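Local coordinates for protein glycosyl hydrolase (Streptomyces cattleya, PDB 7LR8) that probably hydrolyses the beta-1,4 link between mannose and N-acetylglucosamine in disaccharides from N-glycan cores, as a family 5 glycoside hydrolase, at residues Ala200-Asp205 with Ala212-Ile217; Ala46-Asp51 with Gly324-Asp329; Thr358-Asp363 with Glu384-Leu389; Gln244-Leu249 with Thr286-Ala291. The protein carries 1 engineered substitution. One frame throughout, in Å; residues are numbered along the deposited sequence.

Contact 1 of 4, residues Ala200-Asp205 with Ala212-Ile217; sequences AAWYLD and AHSARI
The indole of Trp202 meets Ser214 with the benzene half of its ring system, and the serine comes in obliquely. Its CB is 3.6 Å from Trp202 CZ2 and 3.8 Å from Trp202 CH2, so two neighbouring ring carbons share one methylene. The hydroxyl is farther off, with Ser214 OG 4.1 Å from Trp202 CZ2. Elsewhere the indole packs on Thr221 and Val223 of strand 221-225 and on Ala253 of helix 240-253. A second flat group, the guanidinium of Arg216, has the methyl of Ala212 from its own helix over one face, near the rim.

The tryptophan reaches across because CG stands beside the backbone N (chi1 -43°), and chi2 of 93° turns the ring so that its benzene half is carried to the serine. Behind it, one residue earlier on the same short helix, the methyl of Ala201 points at the serine, Ala201 CB standing 4.3 Å from Ser214 OG.

Both helices belong to the excursion between strands 194-196 and 221-225 of the (beta/alpha)8 barrel. The Trp202 side chain is about 9 Å from the bound N-acetylglucosamine and is not among the residues lining the pocket. No hydrogen bond passes between 200-205 and 212-217; the Ser214 carbonyl is bonded to Arg262, with a weak bond to Thr221 besides. The contact therefore rests on van der Waals fit, with a small serine accommodating a large aromatic ring.

Contact 2 of 4, residues Ala46-Asp51 with Gly324-Asp329; sequences AALGFD and GLLTQD
Leu48 and Phe50 sit on the turn that leads from helix 35-46 into strand 52-55 of the (beta/alpha)8 barrel, and they meet Leu325 and Leu326 of the loop between the last barrel strand, 298-304, and helix 334-349. The helix ends in a Schellman motif: Gly49 takes positive phi (94°), and its N bonds back to Ala46 O at 3.0 Å. A side chain there would press on the preceding carbonyl, and the reversal sets the leucine before it and the phenylalanine after it toward the same loop.

Two apolar pairs result. Leu48 and Leu326 extend toward each other tip to tip, Leu48 CD1 lying 4.2 Å from Leu326 CD1. The closer pair is Phe50 with Leu325, whose CD1 stands 3.6 Å from Phe50 CZ and 4.1 Å from Phe50 CE2, so the methyl addresses the far end of the ring at a slant. Leu325 gets there with CG opposite its carbonyl carbon (chi1 -62°) and an extended second torsion. Nothing polar is exchanged between the two loops.

The four side chains are surrounded by several barrel elements. Val18 of strand 15-19 touches both Phe50 and Leu325, as does Val339 of helix 334-349, while Ala340 from the same helix meets Leu48. Helix 35-46 supplies Val45 beside Phe50 and Ser44 beside Leu326, so that the first and last helices of the barrel close together here.

Contact 3 of 4, residues Thr358-Asp363 with Glu384-Leu389; sequences TALVVD and EAFMRL
Leu360 is the bump of this contact, and the hollow that takes it lies on the helix between Ala385, Phe386 and Leu389. The elements are the first strand and the helix of a beta-alpha-beta unit, strand 358-362, helix 381-391 and strand 397-400, in the small parallel sheet that follows the catalytic barrel. The helix runs back nearly antiparallel to the strand, at 167° and 9.4 Å between axes.

Each part of the leucine has its own place. CD1 heads for the methyl of Ala385, with Leu360 CD1 3.8 Å from Ala385 CB, while on the flank Leu360 CB lies 4.1 Å from Leu389 CD1. The other branch lies near the plane of the Phe386 ring, at its edge, although its nearest side-chain neighbour is the methylene: Leu360 CD2 to Phe386 CB is 3.8 Å. With its CG swung away from the backbone N (chi1 170°), the isobutyl group projects from the strand into the helix surface. Ala385, being small, leaves room for CD1, and the larger Leu389 closes one flank.

Replacing the leucine by an alanine would probably open a gap over Ala385 and beside the Phe386 methylene, where the two branches now lie. Pro421 of helix 421-425 touches both Leu360 and Ala385, which extends the apolar layer beyond the pair. The shortest approach is to the helix backbone, Leu360 CD2 to Phe386 N, 3.6 Å.

Contact 4 of 4, residues Gln244-Leu249 with Thr286-Ala291; sequences QHAAYL and TATIDA
Thr288 is the first residue of 286-291 to touch the neighbouring helix, its CG2 lying 4.0 Å from Ala246 CB. The hydroxyl is used within its own helix, bonded to Phe284 O. The Thr288 carbonyl serves the contact through a water, which donates to Thr288 O and accepts from Ala247 N at 3.1 Å. That amide belongs to a kink in helix 240-253, where the nitrogens of Ala246 and Ala247 lack bonds to the preceding turn, so the water offers one of them a partner.

One turn on comes Ala291. Its methyl meets the amide end of Gln244, whose chain bends at chi2 (-82°) and folds back over it, Gln244 OE1 being 3.4 Å from Ala291 CB. A second water donates to both Gln244 OE1 and Ala291 O, the latter at 2.8 Å. Ala247 CB is 4.1 Å from Ala291 CB and nearer still, 3.6 Å, to Ala291 O; these small residues let the axes approach to 7.8 Å at a crossing angle of -25°.

These are successive, nearly parallel barrel helices. Helix 334-349 packs on Ile289 and forms a salt bridge to Asp290 through Arg345, strand 221-225 lies beneath Ala246, and helix 381-391 packs against Gln244.

How the contacts relate
Along the chain, contact 2 encloses contacts 1 and 4, in that order, and contact 3 follows in the C-terminal sheet. Contact 2, which joins the first and last beta-alpha units of the barrel, lies across the chain's centre from contact 1, their centres 31 Å apart. Helix 240-253 connects the rest. Tyr203 of 200-205 reaches its residues His245, Tyr248 and Leu249, while Phe386 and Met387 of 384-389 pack on it from the C-terminal side, Phe386 CD1 being 3.4 Å from Tyr248 CD1. Contacts 3 and 4 have centres 15 Å apart. One barrel helix thus joins the neighbourhood of the sugar pocket to the appended domain.

Contact 1 of 4, residues Ala200-Asp205 with Ala212-Ile217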
loop_
_atom_site.group_PDB
_atom_site.type_symbol
_atom_site.label_atom_id
_atom_site.label_comp_id
_atom_site.label_asym_id
_atom_site.label_seq_id
_atom_site.Cartn_x
_atom_site.Cartn_y
_atom_site.Cartn_z
ATOM N N ALA B 200 14.696 18.299 -6.380
ATOM C CA ALA B 200 14.264 19.269 -5.374
ATOM C C ALA B 200 15.375 19.570 -4.375
ATOM O O ALA B 200 15.446 20.681 -3.834
ATOM C CB ALA B 200 13.038 18.749 -4.623
ATOM N N ALA B 201 16.259 18.602 -4.125
ATOM C CA ALA B 201 17.363 18.845 -3.198
ATOM C C ALA B 201 18.283 19.960 -3.689
ATOM O O ALA B 201 18.932 20.622 -2.875
ATOM C CB ALA B 201 18.165 17.561 -2.977
ATOM N N TRP B 202 18.360 20.180 -5.003
ATOM C CA TRP B 202 19.176 21.255 -5.558
ATOM C C TRP B 202 18.371 22.472 -5.990
ATOM O O TRP B 202 18.937 23.562 -6.081
ATOM C CB TRP B 202 19.983 20.756 -6.770
ATOM C CG TRP B 202 20.583 19.404 -6.539
ATOM C CD1 TRP B 202 20.039 18.197 -6.866
ATOM C CD2 TRP B 202 21.827 19.124 -5.900
ATOM N NE1 TRP B 202 20.874 17.181 -6.479
ATOM C CE2 TRP B 202 21.982 17.724 -5.883
ATOM C CE3 TRP B 202 22.827 19.918 -5.343
ATOM C CZ2 TRP B 202 23.095 17.104 -5.330
ATOM C CZ3 TRP B 202 23.933 19.303 -4.797
ATOM C CH2 TRP B 202 24.059 17.909 -4.793
ATOM N N TYR B 203 17.072 22.320 -6.245
ATOM C CA TYR B 203 16.313 23.319 -6.981
ATOM C C TYR B 203 15.199 24.002 -6.191
ATOM O O TYR B 203 14.781 25.096 -6.589
ATOM C CB TYR B 203 15.679 22.679 -8.227
ATOM C CG TYR B 203 16.624 22.326 -9.355
ATOM C CD1 TYR B 203 17.979 22.667 -9.321
ATOM C CD2 TYR B 203 16.149 21.656 -10.470
ATOM C CE1 TYR B 203 18.828 22.339 -10.389
ATOM C CE2 TYR B 203 16.981 21.331 -11.529
ATOM C CZ TYR B 203 18.311 21.671 -11.489
ATOM O OH TYR B 203 19.114 21.342 -12.569
ATOM N N LEU B 204 14.712 23.402 -5.104
ATOM C CA LEU B 204 13.501 23.850 -4.409
ATOM C C LEU B 204 13.874 24.553 -3.110
ATOM O O LEU B 204 14.372 23.915 -2.177
ATOM C CB LEU B 204 12.582 22.669 -4.109
ATOM C CG LEU B 204 11.332 22.384 -4.934
ATOM C CD1 LEU B 204 10.354 21.579 -4.096
ATOM C CD2 LEU B 204 10.692 23.673 -5.421
ATOM N N ASP B 205 13.594 25.852 -3.033
ATOM C CA ASP B 205 13.770 26.561 -1.773
ATOM C C ASP B 205 12.920 25.903 -0.695
ATOM O O ASP B 205 11.806 25.440 -0.956
ATOM C CB ASP B 205 13.382 28.035 -1.915
ATOM C CG ASP B 205 14.209 28.769 -2.951
ATOM O OD1 ASP B 205 15.358 28.367 -3.220
ATOM O OD2 ASP B 205 13.702 29.762 -3.500
ATOM N N ALA B 212 23.837 20.087 0.760
ATOM C CA ALA B 212 24.843 19.622 1.708
ATOM C C ALA B 212 24.604 18.166 2.108
ATOM O O ALA B 212 25.561 17.389 2.228
ATOM C CB ALA B 212 24.855 20.529 2.937
ATOM N N HIS B 213 23.338 17.775 2.325
ATOM C CA HIS B 213 23.053 16.378 2.658
ATOM C C HIS B 213 23.538 15.445 1.554
ATOM O O HIS B 213 24.131 14.395 1.833
ATOM C CB HIS B 213 21.555 16.145 2.871
ATOM C CG HIS B 213 20.950 16.878 4.031
ATOM N ND1 HIS B 213 19.634 17.288 4.026
ATOM C CD2 HIS B 213 21.446 17.224 5.243
ATOM C CE1 HIS B 213 19.354 17.883 5.170
ATOM N NE2 HIS B 213 20.434 17.856 5.929
ATOM N N SER B 214 23.266 15.799 0.293
ATOM C CA SER B 214 23.616 14.919 -0.818
ATOM C C SER B 214 25.128 14.801 -0.991
ATOM O O SER B 214 25.642 13.725 -1.323
ATOM C CB SER B 214 22.974 15.429 -2.109
ATOM O OG SER B 214 21.580 15.148 -2.119
ATOM N N ALA B 215 25.857 15.892 -0.771
ATOM C CA ALA B 215 27.290 15.936 -1.021
ATOM C C ALA B 215 28.133 15.647 0.215
ATOM O O ALA B 215 29.351 15.474 0.089
ATOM C CB ALA B 215 27.679 17.308 -1.599
ATOM N N ARG B 216 27.532 15.580 1.402
ATOM C CA ARG B 216 28.310 15.381 2.618
ATOM C C ARG B 216 27.859 14.204 3.474
ATOM O O ARG B 216 28.505 13.919 4.491
ATOM C CB ARG B 216 28.299 16.662 3.469
ATOM C CG ARG B 216 28.873 17.855 2.732
ATOM C CD ARG B 216 28.703 19.160 3.498
ATOM N NE ARG B 216 28.944 20.304 2.621
ATOM C CZ ARG B 216 28.722 21.573 2.952
ATOM N NH1 ARG B 216 28.249 21.883 4.155
ATOM N NH2 ARG B 216 28.973 22.537 2.073
ATOM N N ILE B 217 26.773 13.522 3.110
ATOM C CA ILE B 217 26.319 12.314 3.789
ATOM C C ILE B 217 26.317 11.178 2.774
ATOM O O ILE B 217 25.874 11.364 1.636
ATOM C CB ILE B 217 24.915 12.509 4.404
ATOM C CG1 ILE B 217 24.890 13.729 5.330
ATOM C CG2 ILE B 217 24.489 11.289 5.180
ATOM C CD1 ILE B 217 23.528 13.988 5.949
#

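Contact 2 of 4, residues Ala46-Asp51 with Gly324-Asp329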
loop_
_atom_site.group_PDB
_atom_site.type_symbol
_atom_site.label_atom_id
_atom_site.label_comp_id
_atom_site.label_asym_id
_atom_site.label_seq_id
_atom_site.Cartn_x
_atom_site.Cartn_y
_atom_site.Cartn_z
ATOM N N ALA B 46 23.571 -7.119 -20.439
ATOM C CA ALA B 46 24.991 -7.421 -20.604
ATOM C C ALA B 46 25.428 -7.340 -22.066
ATOM O O ALA B 46 26.575 -6.975 -22.356
ATOM C CB ALA B 46 25.296 -8.806 -20.033
ATOM N N ALA B 47 24.527 -7.655 -22.999
ATOM C CA ALA B 47 24.848 -7.572 -24.422
ATOM C C ALA B 47 25.205 -6.150 -24.847
ATOM O O ALA B 47 25.937 -5.956 -25.830
ATOM C CB ALA B 47 23.679 -8.093 -25.260
ATOM N N LEU B 48 24.686 -5.146 -24.139
ATOM C CA LEU B 48 24.991 -3.755 -24.441
ATOM C C LEU B 48 26.260 -3.258 -23.759
ATOM O O LEU B 48 26.651 -2.108 -23.979
ATOM C CB LEU B 48 23.811 -2.870 -24.059
ATOM C CG LEU B 48 22.548 -3.202 -24.859
ATOM C CD1 LEU B 48 21.382 -2.341 -24.398
ATOM C CD2 LEU B 48 22.805 -3.029 -26.360
ATOM N N GLY B 49 26.914 -4.087 -22.947
ATOM C CA GLY B 49 28.226 -3.762 -22.427
ATOM C C GLY B 49 28.234 -3.107 -21.061
ATOM O O GLY B 49 29.288 -2.612 -20.643
ATOM N N PHE B 50 27.100 -3.082 -20.363
ATOM C CA PHE B 50 27.022 -2.431 -19.062
ATOM C C PHE B 50 27.782 -3.232 -18.020
ATOM O O PHE B 50 28.045 -4.427 -18.188
ATOM C CB PHE B 50 25.566 -2.271 -18.619
ATOM C CG PHE B 50 24.785 -1.330 -19.480
ATOM C CD1 PHE B 50 25.006 0.040 -19.415
ATOM C CD2 PHE B 50 23.849 -1.814 -20.378
ATOM C CE1 PHE B 50 24.293 0.913 -20.220
ATOM C CE2 PHE B 50 23.132 -0.944 -21.188
ATOM C CZ PHE B 50 23.363 0.419 -21.116
ATOM N N ASP B 51 28.149 -2.557 -16.928
ATOM C CA ASP B 51 28.858 -3.224 -15.847
ATOM C C ASP B 51 28.137 -3.212 -14.508
ATOM O O ASP B 51 28.676 -3.764 -13.546
ATOM C CB ASP B 51 30.261 -2.620 -15.665
ATOM C CG ASP B 51 30.229 -1.135 -15.345
ATOM O OD1 ASP B 51 29.726 -0.773 -14.254
ATOM O OD2 ASP B 51 30.721 -0.339 -16.182
ATOM N N GLY B 324 12.720 2.730 -21.711
ATOM C CA GLY B 324 13.698 1.657 -21.792
ATOM C C GLY B 324 14.704 1.859 -22.913
ATOM O O GLY B 324 14.447 2.538 -23.908
ATOM N N LEU B 325 15.893 1.279 -22.715
ATOM C CA LEU B 325 16.830 1.072 -23.809
ATOM C C LEU B 325 16.472 -0.167 -24.610
ATOM O O LEU B 325 16.927 -0.314 -25.753
ATOM C CB LEU B 325 18.252 0.936 -23.258
ATOM C CG LEU B 325 18.806 2.146 -22.508
ATOM C CD1 LEU B 325 20.212 1.855 -21.985
ATOM C CD2 LEU B 325 18.796 3.393 -23.393
ATOM N N LEU B 326 15.666 -1.049 -24.021
ATOM C CA LEU B 326 15.194 -2.275 -24.644
ATOM C C LEU B 326 13.669 -2.303 -24.592
ATOM O O LEU B 326 13.051 -1.774 -23.663
ATOM C CB LEU B 326 15.777 -3.504 -23.923
ATOM C CG LEU B 326 17.304 -3.585 -24.026
ATOM C CD1 LEU B 326 17.935 -3.986 -22.695
ATOM C CD2 LEU B 326 17.679 -4.556 -25.129
ATOM N N THR B 327 13.065 -2.948 -25.588
ATOM C CA THR B 327 11.620 -3.097 -25.609
ATOM C C THR B 327 11.169 -4.147 -24.591
ATOM O O THR B 327 11.971 -4.813 -23.925
ATOM C CB THR B 327 11.134 -3.503 -26.999
ATOM O OG1 THR B 327 11.595 -4.826 -27.285
ATOM C CG2 THR B 327 11.631 -2.542 -28.065
ATOM N N GLN B 328 9.846 -4.293 -24.495
ATOM C CA GLN B 328 9.241 -5.317 -23.652
ATOM C C GLN B 328 9.700 -6.716 -24.039
ATOM O O GLN B 328 9.883 -7.578 -23.171
ATOM C CB GLN B 328 7.723 -5.213 -23.746
ATOM C CG GLN B 328 7.158 -4.379 -22.654
ATOM C CD GLN B 328 7.127 -5.136 -21.360
ATOM O OE1 GLN B 328 6.576 -6.236 -21.290
ATOM N NE2 GLN B 328 7.731 -4.564 -20.322
ATOM N N ASP B 329 9.861 -6.975 -25.337
ATOM C CA ASP B 329 10.364 -8.264 -25.786
ATOM C C ASP B 329 11.880 -8.284 -25.923
ATOM O O ASP B 329 12.408 -9.131 -26.646
ATOM C CB ASP B 329 9.701 -8.673 -27.106
ATOM C CG ASP B 329 9.495 -7.506 -28.048
ATOM O OD1 ASP B 329 10.485 -6.826 -28.386
ATOM O OD2 ASP B 329 8.339 -7.269 -28.460
#

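Contact 3 of 4, residues Thr358-Asp363 with Glu384-Leu389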
loop_
_atom_site.group_PDB
_atom_site.type_symbol
_atom_site.label_atom_id
_atom_site.label_comp_id
_atom_site.label_asym_id
_atom_site.label_seq_id
_atom_site.Cartn_x
_atom_site.Cartn_y
_atom_site.Cartn_z
ATOM N N THR B 358 37.896 26.491 -14.479
ATOM C CA THR B 358 37.031 27.662 -14.379
ATOM C C THR B 358 35.782 27.304 -13.583
ATOM O O THR B 358 35.068 26.358 -13.935
ATOM C CB THR B 358 36.627 28.174 -15.765
ATOM O OG1 THR B 358 37.798 28.544 -16.514
ATOM C CG2 THR B 358 35.703 29.382 -15.635
ATOM N N ALA B 359 35.506 28.067 -12.525
ATOM C CA ALA B 359 34.408 27.767 -11.614
ATOM C C ALA B 359 33.404 28.914 -11.579
ATOM O O ALA B 359 33.789 30.085 -11.481
ATOM C CB ALA B 359 34.926 27.485 -10.204
ATOM N N LEU B 360 32.124 28.570 -11.670
ATOM C CA LEU B 360 31.040 29.535 -11.537
ATOM C C LEU B 360 30.629 29.620 -10.071
ATOM O O LEU B 360 30.455 28.589 -9.414
ATOM C CB LEU B 360 29.847 29.121 -12.398
ATOM C CG LEU B 360 28.532 29.881 -12.218
ATOM C CD1 LEU B 360 28.660 31.282 -12.798
ATOM C CD2 LEU B 360 27.382 29.126 -12.871
ATOM N N VAL B 361 30.468 30.845 -9.565
ATOM C CA VAL B 361 30.104 31.026 -8.160
ATOM C C VAL B 361 28.638 30.672 -7.952
ATOM O O VAL B 361 27.753 31.183 -8.650
ATOM C CB VAL B 361 30.386 32.465 -7.706
ATOM C CG1 VAL B 361 29.908 32.662 -6.262
ATOM C CG2 VAL B 361 31.866 32.786 -7.842
ATOM N N VAL B 362 28.369 29.821 -6.964
ATOM C CA VAL B 362 27.010 29.428 -6.606
ATOM C C VAL B 362 26.692 30.009 -5.236
ATOM O O VAL B 362 27.305 29.625 -4.232
ATOM C CB VAL B 362 26.844 27.903 -6.607
ATOM C CG1 VAL B 362 25.448 27.515 -6.145
ATOM C CG2 VAL B 362 27.132 27.352 -7.998
ATOM N N ASP B 363 25.727 30.927 -5.193
ATOM C CA ASP B 363 25.297 31.580 -3.960
ATOM C C ASP B 363 23.841 31.194 -3.740
ATOM O O ASP B 363 22.955 31.681 -4.448
ATOM C CB ASP B 363 25.467 33.097 -4.054
ATOM C CG ASP B 363 25.227 33.809 -2.726
ATOM O OD1 ASP B 363 24.651 33.206 -1.794
ATOM O OD2 ASP B 363 25.608 34.994 -2.622
ATOM N N GLU B 384 21.486 29.448 -15.814
ATOM C CA GLU B 384 21.693 30.052 -17.129
ATOM C C GLU B 384 23.142 30.480 -17.325
ATOM O O GLU B 384 23.680 30.360 -18.432
ATOM C CB GLU B 384 20.742 31.235 -17.324
ATOM C CG GLU B 384 19.289 30.863 -17.062
ATOM C CD GLU B 384 18.289 31.696 -17.845
ATOM O OE1 GLU B 384 18.581 32.875 -18.137
ATOM O OE2 GLU B 384 17.202 31.163 -18.159
ATOM N N ALA B 385 23.799 30.971 -16.271
ATOM C CA ALA B 385 25.215 31.307 -16.408
ATOM C C ALA B 385 26.052 30.061 -16.675
ATOM O O ALA B 385 27.016 30.115 -17.445
ATOM C CB ALA B 385 25.721 32.037 -15.165
ATOM N N PHE B 386 25.709 28.934 -16.049
ATOM C CA PHE B 386 26.454 27.701 -16.298
ATOM C C PHE B 386 26.295 27.257 -17.742
ATOM O O PHE B 386 27.265 26.833 -18.383
ATOM C CB PHE B 386 25.994 26.586 -15.351
ATOM C CG PHE B 386 26.796 25.307 -15.481
ATOM C CD1 PHE B 386 26.482 24.365 -16.456
ATOM C CD2 PHE B 386 27.847 25.040 -14.608
ATOM C CE1 PHE B 386 27.224 23.187 -16.579
ATOM C CE2 PHE B 386 28.598 23.866 -14.715
ATOM C CZ PHE B 386 28.283 22.938 -15.704
ATOM N N MET B 387 25.075 27.343 -18.267
ATOM C CA MET B 387 24.839 26.924 -19.640
ATOM C C MET B 387 25.516 27.851 -20.636
ATOM O O MET B 387 25.945 27.394 -21.700
ATOM C CB MET B 387 23.340 26.843 -19.916
ATOM C CG MET B 387 22.642 25.737 -19.119
ATOM S SD MET B 387 23.466 24.136 -19.326
ATOM C CE MET B 387 22.498 23.123 -18.184
ATOM N N ARG B 388 25.616 29.146 -20.324
ATOM C CA ARG B 388 26.298 30.052 -21.244
ATOM C C ARG B 388 27.800 29.788 -21.249
ATOM O O ARG B 388 28.422 29.743 -22.315
ATOM C CB ARG B 388 25.997 31.506 -20.879
ATOM N N LEU B 389 28.393 29.594 -20.067
ATOM C CA LEU B 389 29.801 29.208 -20.015
ATOM C C LEU B 389 30.030 27.901 -20.759
ATOM O O LEU B 389 31.047 27.732 -21.443
ATOM C CB LEU B 389 30.259 29.074 -18.561
ATOM C CG LEU B 389 30.484 30.357 -17.770
ATOM C CD1 LEU B 389 30.610 30.021 -16.290
ATOM C CD2 LEU B 389 31.720 31.082 -18.275
#

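Contact 4 of 4, residues Gln244-Leu249 with Thr286-Ala291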
loop_
_atom_site.group_PDB
_atom_site.type_symbol
_atom_site.label_atom_id
_atom_site.label_comp_id
_atom_site.label_asym_id
_atom_site.label_seq_id
_atom_site.Cartn_x
_atom_site.Cartn_y
_atom_site.Cartn_z
ATOM N N GLN B 244 22.992 19.347 -21.784
ATOM C CA GLN B 244 24.016 19.483 -20.764
ATOM C C GLN B 244 23.451 19.377 -19.355
ATOM O O GLN B 244 24.190 19.566 -18.383
ATOM C CB GLN B 244 24.742 20.823 -20.947
ATOM C CG GLN B 244 25.586 20.928 -22.235
ATOM C CD GLN B 244 26.947 20.277 -22.079
ATOM O OE1 GLN B 244 27.409 20.039 -20.961
ATOM N NE2 GLN B 244 27.601 20.002 -23.196
ATOM N N HIS B 245 22.157 19.086 -19.214
ATOM C CA HIS B 245 21.557 19.144 -17.890
ATOM C C HIS B 245 22.215 18.154 -16.934
ATOM O O HIS B 245 22.450 18.475 -15.763
ATOM C CB HIS B 245 20.048 18.902 -17.981
ATOM C CG HIS B 245 19.354 19.014 -16.658
ATOM N ND1 HIS B 245 19.252 17.956 -15.773
ATOM C CD2 HIS B 245 18.782 20.077 -16.044
ATOM C CE1 HIS B 245 18.621 18.361 -14.685
ATOM N NE2 HIS B 245 18.337 19.644 -14.817
ATOM N N ALA B 246 22.533 16.953 -17.409
ATOM C CA ALA B 246 23.123 15.966 -16.508
ATOM C C ALA B 246 24.544 16.355 -16.105
ATOM O O ALA B 246 24.927 16.194 -14.939
ATOM C CB ALA B 246 23.092 14.581 -17.153
ATOM N N ALA B 247 25.347 16.863 -17.052
ATOM C CA ALA B 247 26.674 17.372 -16.709
ATOM C C ALA B 247 26.576 18.546 -15.742
ATOM O O ALA B 247 27.421 18.710 -14.857
ATOM C CB ALA B 247 27.426 17.786 -17.981
ATOM N N TYR B 248 25.551 19.383 -15.901
ATOM C CA TYR B 248 25.336 20.472 -14.952
ATOM C C TYR B 248 25.135 19.954 -13.533
ATOM O O TYR B 248 25.720 20.479 -12.579
ATOM C CB TYR B 248 24.123 21.282 -15.369
ATOM C CG TYR B 248 23.668 22.297 -14.345
ATOM C CD1 TYR B 248 24.533 23.281 -13.886
ATOM C CD2 TYR B 248 22.362 22.308 -13.889
ATOM C CE1 TYR B 248 24.113 24.234 -12.967
ATOM C CE2 TYR B 248 21.931 23.260 -12.981
ATOM C CZ TYR B 248 22.807 24.217 -12.526
ATOM O OH TYR B 248 22.374 25.166 -11.625
ATOM N N LEU B 249 24.253 18.970 -13.359
ATOM C CA LEU B 249 24.011 18.469 -12.009
ATOM C C LEU B 249 25.286 17.881 -11.421
ATOM O O LEU B 249 25.558 18.035 -10.223
ATOM C CB LEU B 249 22.887 17.433 -12.010
ATOM C CG LEU B 249 21.446 17.930 -12.088
ATOM C CD1 LEU B 249 20.510 16.738 -11.948
ATOM C CD2 LEU B 249 21.160 18.983 -11.017
ATOM N N THR B 286 23.369 10.242 -26.790
ATOM C CA THR B 286 24.763 10.454 -27.176
ATOM C C THR B 286 25.264 11.805 -26.683
ATOM O O THR B 286 26.323 11.896 -26.049
ATOM C CB THR B 286 24.903 10.352 -28.701
ATOM O OG1 THR B 286 24.560 9.027 -29.121
ATOM C CG2 THR B 286 26.342 10.676 -29.167
ATOM N N ALA B 287 24.487 12.865 -26.927
ATOM C CA ALA B 287 24.910 14.200 -26.515
ATOM C C ALA B 287 25.047 14.283 -25.007
ATOM O O ALA B 287 26.016 14.860 -24.493
ATOM C CB ALA B 287 23.914 15.247 -27.010
ATOM N N THR B 288 24.083 13.698 -24.286
ATOM C CA THR B 288 24.065 13.763 -22.832
ATOM C C THR B 288 25.264 13.042 -22.234
ATOM O O THR B 288 25.944 13.568 -21.343
ATOM C CB THR B 288 22.767 13.145 -22.311
ATOM O OG1 THR B 288 21.667 13.992 -22.657
ATOM C CG2 THR B 288 22.817 12.977 -20.797
ATOM N N ILE B 289 25.524 11.824 -22.708
ATOM C CA ILE B 289 26.643 11.045 -22.193
ATOM C C ILE B 289 27.975 11.704 -22.552
ATOM O O ILE B 289 28.869 11.800 -21.703
ATOM C CB ILE B 289 26.560 9.596 -22.706
ATOM C CG1 ILE B 289 25.312 8.913 -22.143
ATOM C CG2 ILE B 289 27.837 8.823 -22.345
ATOM C CD1 ILE B 289 25.122 7.492 -22.624
ATOM N N ASP B 290 28.135 12.181 -23.799
ATOM C CA ASP B 290 29.358 12.905 -24.138
ATOM C C ASP B 290 29.569 14.085 -23.196
ATOM O O ASP B 290 30.691 14.338 -22.745
ATOM C CB ASP B 290 29.327 13.408 -25.583
ATOM C CG ASP B 290 29.519 12.304 -26.607
ATOM O OD1 ASP B 290 30.097 11.252 -26.274
ATOM O OD2 ASP B 290 29.098 12.504 -27.766
ATOM N N ALA B 291 28.498 14.820 -22.887
ATOM C CA ALA B 291 28.640 15.964 -21.994
ATOM C C ALA B 291 29.030 15.520 -20.585
ATOM O O ALA B 291 29.885 16.143 -19.946
ATOM C CB ALA B 291 27.338 16.769 -21.963
HETATM O O HOH W 1 30.007 18.887 -20.365
HETATM O O HOH W 2 24.628 16.160 -19.962
#